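Side-chain contacts in endo-alpha-(1->5)-L-arabinanase (Bacillus licheniformis, PDB 6B7K), which probably cuts arabinan from within, hydrolysing internal alpha-(1->5)-arabinofuranosidic linkages, as a calcium-binding member of glycoside hydrolase family 43: residues A[13-16]-A[17-21]; A[26-30]-A[31-35]; A[75-78]-A[79-83]. All blocks are in the same frame, centred on the assembly; numbering follows the deposited sequence.

The three contacts come in series along the first part of a five-bladed beta-propeller, the fold of family 43. Contacts 1 and 2 share one sheet: contact 1 carries one edge strand, 16-17, and the hairpin of contact 2 holds the other, 25-29, beside strand 32-38. Their centres lie about 15 Å apart, yet they touch, with Trp13 CH2 3.6 Å from Trp33 CH2 and Ile21 packed on Thr35. Contact 3, at the start of strand 81-87 in the next sheet, lies centre to centre about 22 Å from contact 1 and about 23 Å from contact 2, touching neither. Contacts 1 and 2 shape one blade, while contact 3 leads into another near the predicted substrate site.

Contact 1 (A[13-16]-A[17-21])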
# COMPACT_ATOMS: atom_id res chain seq x y z
N TRP A 13 -7.81 -17.26 -0.60
CA TRP A 13 -9.21 -17.10 -0.24
C TRP A 13 -10.00 -16.72 -1.49
O TRP A 13 -9.76 -15.67 -2.08
CB TRP A 13 -9.38 -16.03 0.83
CG TRP A 13 -8.81 -16.37 2.16
CD1 TRP A 13 -8.15 -17.52 2.51
CD2 TRP A 13 -8.84 -15.56 3.34
NE1 TRP A 13 -7.77 -17.47 3.83
CE2 TRP A 13 -8.18 -16.27 4.36
CE3 TRP A 13 -9.36 -14.29 3.63
CZ2 TRP A 13 -8.03 -15.76 5.64
CZ3 TRP A 13 -9.20 -13.79 4.90
CH2 TRP A 13 -8.54 -14.52 5.89
N ASP A 14 -10.92 -17.59 -1.89
CA ASP A 14 -11.76 -17.31 -3.05
C ASP A 14 -12.76 -16.22 -2.69
O ASP A 14 -13.72 -16.46 -1.95
CB ASP A 14 -12.46 -18.57 -3.51
CG ASP A 14 -12.99 -18.46 -4.93
OD1 ASP A 14 -12.57 -17.52 -5.64
OD2 ASP A 14 -13.83 -19.29 -5.32
N THR A 15 -12.54 -15.01 -3.21
CA THR A 15 -13.41 -13.87 -2.92
C THR A 15 -14.55 -13.82 -3.93
O THR A 15 -14.33 -13.95 -5.14
CB THR A 15 -12.61 -12.57 -2.95
OG1 THR A 15 -12.01 -12.40 -4.24
CG2 THR A 15 -11.52 -12.59 -1.89
N LYS A 16 -15.77 -13.63 -3.42
CA LYS A 16 -16.97 -13.59 -4.24
C LYS A 16 -17.81 -12.39 -3.85
O LYS A 16 -17.60 -11.77 -2.80
CB LYS A 16 -17.79 -14.89 -4.07
CG LYS A 16 -18.26 -15.13 -2.65
CD LYS A 16 -18.78 -16.55 -2.47
CE LYS A 16 -17.66 -17.57 -2.50
NZ LYS A 16 -18.14 -18.94 -2.18
N GLY A 17 -18.78 -12.07 -4.69
CA GLY A 17 -19.66 -10.94 -4.40
C GLY A 17 -19.06 -9.67 -4.96
O GLY A 17 -18.55 -9.65 -6.09
N ASP A 18 -19.11 -8.60 -4.17
CA ASP A 18 -18.58 -7.30 -4.58
C ASP A 18 -17.11 -7.20 -4.19
O ASP A 18 -16.70 -6.44 -3.32
CB ASP A 18 -19.41 -6.18 -3.95
CG ASP A 18 -19.15 -4.83 -4.59
OD1 ASP A 18 -18.28 -4.73 -5.48
OD2 ASP A 18 -19.83 -3.85 -4.20
N ASN A 19 -16.30 -8.01 -4.88
CA ASN A 19 -14.89 -8.18 -4.57
C ASN A 19 -13.98 -7.35 -5.47
O ASN A 19 -12.78 -7.65 -5.57
CB ASN A 19 -14.51 -9.66 -4.65
CG ASN A 19 -14.75 -10.25 -6.03
OD1 ASN A 19 -15.59 -9.77 -6.78
ND2 ASN A 19 -14.02 -11.31 -6.35
N PHE A 20 -14.51 -6.33 -6.13
CA PHE A 20 -13.68 -5.44 -6.92
C PHE A 20 -12.88 -4.53 -6.01
O PHE A 20 -13.42 -3.95 -5.06
CB PHE A 20 -14.53 -4.61 -7.88
CG PHE A 20 -13.79 -3.44 -8.48
CD1 PHE A 20 -13.01 -3.61 -9.61
CD2 PHE A 20 -13.88 -2.17 -7.92
CE1 PHE A 20 -12.33 -2.54 -10.17
CE2 PHE A 20 -13.20 -1.10 -8.48
CZ PHE A 20 -12.42 -1.29 -9.60
N ILE A 21 -11.58 -4.39 -6.30
CA ILE A 21 -10.71 -3.54 -5.50
C ILE A 21 -9.50 -3.18 -6.35
O ILE A 21 -9.20 -3.84 -7.35
CB ILE A 21 -10.28 -4.23 -4.18
CG1 ILE A 21 -9.87 -3.20 -3.14
CG2 ILE A 21 -9.14 -5.21 -4.44
CD1 ILE A 21 -10.96 -2.20 -2.83
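Asn19 reaches back across a short turn to Thr15, and this pair forms the packed side of the contact. Asn19 ND2 donates to Thr15 OG1 over 3.1 Å. The N-H...O angle of 176° makes the bond straight, and the hydroxyl oxygen lies practically in the amide plane, which fixes how the amide is turned. Behind the polar ends the two beta carbons approach, Thr15 CB to Asn19 CB being 3.9 Å. The first torsion of Asn19 (chi1 60°) sets CG between its backbone N and carbonyl carbon, which folds the amide back over the turn. Thr15 OG1 has a second partner in the carbonyl oxygen of Leu286, to which the hydroxyl must be the donor; the buried oxygen is therefore engaged as acceptor and donor at once.

The other side is looser and faces solvent. Lys16 and Gly17 are exposed, and the lysine chain leads away from the turn. At Gly17 the backbone angles would press a beta carbon against Lys16 O, a geometry that glycine tolerates. Asp18 is the centre of an inverse gamma turn, closed by a weak bond from Asn19 N to Gly17 O of 3.0 Å. Its OD1 makes a salt bridge with Arg45.

Strand 16-17 runs parallel to strand 54-61 at the margin of its sheet, with Asp18 bonded through the backbone to Trp55. Trp13 is hydrogen-bonded through the backbone to Ile288, so the segment ties that sheet to strand 284-293 of another.

Contact 2 (A[26-30]-A[31-35])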
# COMPACT_ATOMS: atom_id res chain seq x y z
N ILE A 26 -5.80 -4.08 4.03
CA ILE A 26 -6.75 -4.81 4.86
C ILE A 26 -6.63 -4.38 6.31
O ILE A 26 -5.54 -4.05 6.81
CB ILE A 26 -6.55 -6.34 4.71
CG1 ILE A 26 -7.68 -7.11 5.40
CG2 ILE A 26 -5.21 -6.76 5.27
CD1 ILE A 26 -9.06 -6.82 4.85
N ILE A 27 -7.77 -4.38 7.00
CA ILE A 27 -7.87 -4.16 8.44
C ILE A 27 -9.06 -4.99 8.91
O ILE A 27 -9.81 -5.55 8.11
CB ILE A 27 -8.01 -2.66 8.79
CG1 ILE A 27 -7.86 -2.41 10.30
CG2 ILE A 27 -9.34 -2.12 8.28
CD1 ILE A 27 -6.56 -2.92 10.89
N LYS A 28 -9.24 -5.07 10.23
CA LYS A 28 -10.23 -5.97 10.80
C LYS A 28 -10.61 -5.45 12.18
O LYS A 28 -9.81 -5.54 13.11
CB LYS A 28 -9.66 -7.39 10.88
CG LYS A 28 -10.69 -8.48 11.07
CD LYS A 28 -9.97 -9.79 11.35
CE LYS A 28 -10.94 -10.92 11.58
NZ LYS A 28 -12.00 -10.57 12.56
N GLU A 29 -11.81 -4.89 12.29
CA GLU A 29 -12.32 -4.35 13.54
C GLU A 29 -13.44 -5.26 14.04
O GLU A 29 -14.46 -5.43 13.35
CB GLU A 29 -12.83 -2.92 13.36
CG GLU A 29 -13.53 -2.34 14.57
CD GLU A 29 -14.14 -0.98 14.30
OE1 GLU A 29 -13.39 0.01 14.20
OE2 GLU A 29 -15.38 -0.91 14.16
N GLY A 30 -13.27 -5.82 15.23
CA GLY A 30 -14.19 -6.84 15.68
C GLY A 30 -14.09 -8.06 14.79
O GLY A 30 -13.00 -8.49 14.40
N ASN A 31 -15.25 -8.61 14.43
CA ASN A 31 -15.31 -9.73 13.50
C ASN A 31 -15.43 -9.30 12.05
O ASN A 31 -15.54 -10.16 11.17
CB ASN A 31 -16.48 -10.65 13.85
CG ASN A 31 -16.10 -11.72 14.85
OD1 ASN A 31 -14.95 -12.14 14.92
ND2 ASN A 31 -17.08 -12.18 15.63
N THR A 32 -15.41 -8.00 11.77
CA THR A 32 -15.65 -7.48 10.43
C THR A 32 -14.34 -7.11 9.75
O THR A 32 -13.55 -6.32 10.30
CB THR A 32 -16.57 -6.26 10.48
OG1 THR A 32 -17.79 -6.61 11.14
CG2 THR A 32 -16.89 -5.77 9.07
N TRP A 33 -14.10 -7.67 8.57
CA TRP A 33 -12.96 -7.28 7.76
C TRP A 33 -13.31 -6.02 6.97
O TRP A 33 -14.44 -5.85 6.51
CB TRP A 33 -12.57 -8.39 6.79
CG TRP A 33 -12.33 -9.74 7.41
CD1 TRP A 33 -13.28 -10.66 7.78
CD2 TRP A 33 -11.06 -10.34 7.70
NE1 TRP A 33 -12.67 -11.78 8.29
CE2 TRP A 33 -11.32 -11.61 8.25
CE3 TRP A 33 -9.74 -9.92 7.55
CZ2 TRP A 33 -10.29 -12.46 8.66
CZ3 TRP A 33 -8.73 -10.77 7.95
CH2 TRP A 33 -9.01 -12.02 8.50
N TYR A 34 -12.32 -5.13 6.82
CA TYR A 34 -12.47 -3.93 6.01
C TYR A 34 -11.28 -3.83 5.07
O TYR A 34 -10.13 -3.81 5.52
CB TYR A 34 -12.56 -2.67 6.89
CG TYR A 34 -13.84 -2.56 7.69
CD1 TYR A 34 -15.01 -2.12 7.10
CD2 TYR A 34 -13.87 -2.90 9.04
CE1 TYR A 34 -16.19 -2.01 7.83
CE2 TYR A 34 -15.03 -2.80 9.77
CZ TYR A 34 -16.19 -2.36 9.17
OH TYR A 34 -17.35 -2.26 9.90
N THR A 35 -11.56 -3.76 3.77
CA THR A 35 -10.55 -3.52 2.76
C THR A 35 -10.73 -2.10 2.23
O THR A 35 -11.77 -1.77 1.66
CB THR A 35 -10.64 -4.53 1.62
OG1 THR A 35 -10.34 -5.84 2.10
CG2 THR A 35 -9.65 -4.16 0.52
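Lys28 crosses obliquely over one face of the Trp33 indole, with CD and CE resting on it, in a beta hairpin whose strands, 25-29 and 32-38, are joined by a type II' turn from Glu29 to Thr32. The two residues form an antiparallel non-hydrogen-bonded pair, placing their side chains next to each other on the same face of the sheet. Lys28 CD stands 3.5 Å from the centroid of the six-membered ring of Trp33 and only 2° off its normal, a well-centred CH-pi contact. Beyond it NZ lies over the five-membered ring, 4.7 Å from the centroid, in a cation-pi arrangement. Ile26 meets the same indole differently: its CG1 sits at the ring edge, 4.1 Å from Trp33 CE3. With an alanine at the position of Trp33, the Lys28 chain is likely to lose the surface it rests on, and a gap to open beside Ile26 and Trp13, whose ring meets the indole edge-to-face.

Ile27 and Tyr34, a hydrogen-bonded pair, put their side chains on the opposite face. Their backbones are joined by two bonds, Ile27 N to Tyr34 O at 2.8 Å and Tyr34 N to Ile27 O at 2.9 Å. Ile27 CG2 packs on Tyr34 CB at 3.6 Å, whereas Glu29 CB comes to the edge of the tyrosine ring. The Glu29 carboxylate is held outside the hairpin, OE1 accepting from Ile116 N. Toward the other end of the hairpin, the Ile26 side chain is about 6 Å from that of the calcium ligand Asp264.

A bend at the last torsion of Lys28 (chi4 -49°) turns its ammonium to the tip, where NZ donates to Gly30 O over 3.0 Å, in the carbonyl plane and on a lone pair.

Contact 3 (A[75-78]-A[79-83]); sequences NHEP and HQWAP
The Glu77 carboxylate is held at both oxygens: Trp81 NE1 donates weakly to Glu77 OE1 over 2.9 Å across the contact, whereas OE2 accepts from Phe101 N. The carboxylate comes to the edge of the Trp81 indole, the two planes 48° apart. The His79 ring runs alongside, pointing the same way as Glu77, without a bond between them. Trp81 also borders the probable active site: its side chain is about 5 Å from that of Asp23, the predicted proton acceptor.

Gln80 NE2 makes a weak bond to Pro78 O, 3.1 Å long; the bend at its second torsion (chi2 63°) curls the amide back toward Pro78. Close by, His76 ND1 donates to Glu77 O over 3.0 Å at 170°, with the oxygen near the imidazole plane although the donor stands well above the carbonyl plane.

Strand 81-87 starts here at the margin of its sheet, Trp81 pairing through the backbone with Ser97 of strand 92-98, while His79 and Trp81 pack on Thr38 of strand 32-38 in the preceding sheet.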
# COMPACT_ATOMS: atom_id res chain seq x y z
N ASN A 75 -4.93 19.59 -10.09
CA ASN A 75 -5.48 18.75 -11.15
C ASN A 75 -5.81 17.34 -10.68
O ASN A 75 -5.80 16.40 -11.49
CB ASN A 75 -4.51 18.69 -12.33
CG ASN A 75 -4.22 20.05 -12.93
OD1 ASN A 75 -3.09 20.55 -12.85
ND2 ASN A 75 -5.22 20.66 -13.54
N HIS A 76 -6.11 17.16 -9.39
CA HIS A 76 -6.23 15.81 -8.85
C HIS A 76 -7.45 15.10 -9.42
O HIS A 76 -8.50 15.70 -9.63
CB HIS A 76 -6.29 15.84 -7.33
CG HIS A 76 -7.57 16.37 -6.77
ND1 HIS A 76 -8.72 15.61 -6.67
CD2 HIS A 76 -7.88 17.58 -6.25
CE1 HIS A 76 -9.68 16.33 -6.13
NE2 HIS A 76 -9.20 17.53 -5.87
N GLU A 77 -7.29 13.80 -9.67
CA GLU A 77 -8.39 12.99 -10.14
C GLU A 77 -9.45 12.87 -9.04
O GLU A 77 -9.12 12.88 -7.85
CB GLU A 77 -7.89 11.60 -10.54
CG GLU A 77 -6.75 11.62 -11.54
CD GLU A 77 -6.13 10.25 -11.73
OE1 GLU A 77 -6.56 9.29 -11.06
OE2 GLU A 77 -5.20 10.13 -12.55
N PRO A 78 -10.73 12.74 -9.42
CA PRO A 78 -11.79 12.72 -8.39
C PRO A 78 -11.64 11.58 -7.40
O PRO A 78 -11.95 11.75 -6.22
CB PRO A 78 -13.08 12.60 -9.22
CG PRO A 78 -12.64 12.02 -10.52
CD PRO A 78 -11.28 12.58 -10.77
N HIS A 79 -11.17 10.41 -7.84
CA HIS A 79 -10.93 9.30 -6.94
C HIS A 79 -9.52 9.38 -6.37
O HIS A 79 -8.57 9.75 -7.07
CB HIS A 79 -11.13 7.96 -7.67
CG HIS A 79 -10.17 7.74 -8.79
ND1 HIS A 79 -10.26 8.41 -9.99
CD2 HIS A 79 -9.10 6.92 -8.90
CE1 HIS A 79 -9.28 8.01 -10.79
NE2 HIS A 79 -8.57 7.10 -10.15
N GLN A 80 -9.39 9.04 -5.09
CA GLN A 80 -8.10 9.00 -4.42
C GLN A 80 -7.56 7.58 -4.45
O GLN A 80 -8.31 6.61 -4.53
CB GLN A 80 -8.21 9.51 -2.99
CG GLN A 80 -8.28 11.03 -2.86
CD GLN A 80 -9.51 11.63 -3.52
OE1 GLN A 80 -10.62 11.50 -3.02
NE2 GLN A 80 -9.31 12.30 -4.65
N TRP A 81 -6.23 7.46 -4.38
CA TRP A 81 -5.56 6.20 -4.62
C TRP A 81 -4.94 5.64 -3.34
O TRP A 81 -4.67 6.36 -2.38
CB TRP A 81 -4.44 6.33 -5.65
CG TRP A 81 -4.70 7.20 -6.84
CD1 TRP A 81 -5.89 7.72 -7.26
CD2 TRP A 81 -3.72 7.65 -7.78
NE1 TRP A 81 -5.71 8.47 -8.40
CE2 TRP A 81 -4.38 8.44 -8.74
CE3 TRP A 81 -2.34 7.46 -7.90
CZ2 TRP A 81 -3.71 9.03 -9.80
CZ3 TRP A 81 -1.68 8.05 -8.95
CH2 TRP A 81 -2.36 8.83 -9.88
N ALA A 82 -4.71 4.32 -3.38
CA ALA A 82 -3.82 3.57 -2.49
C ALA A 82 -3.94 3.99 -1.03
O ALA A 82 -3.02 4.62 -0.50
CB ALA A 82 -2.37 3.73 -2.95
N PRO A 83 -5.03 3.65 -0.36
CA PRO A 83 -5.14 3.95 1.07
C PRO A 83 -4.39 2.92 1.91
O PRO A 83 -4.14 1.79 1.49
CB PRO A 83 -6.64 3.89 1.33
CG PRO A 83 -7.13 2.90 0.35
CD PRO A 83 -6.27 3.04 -0.88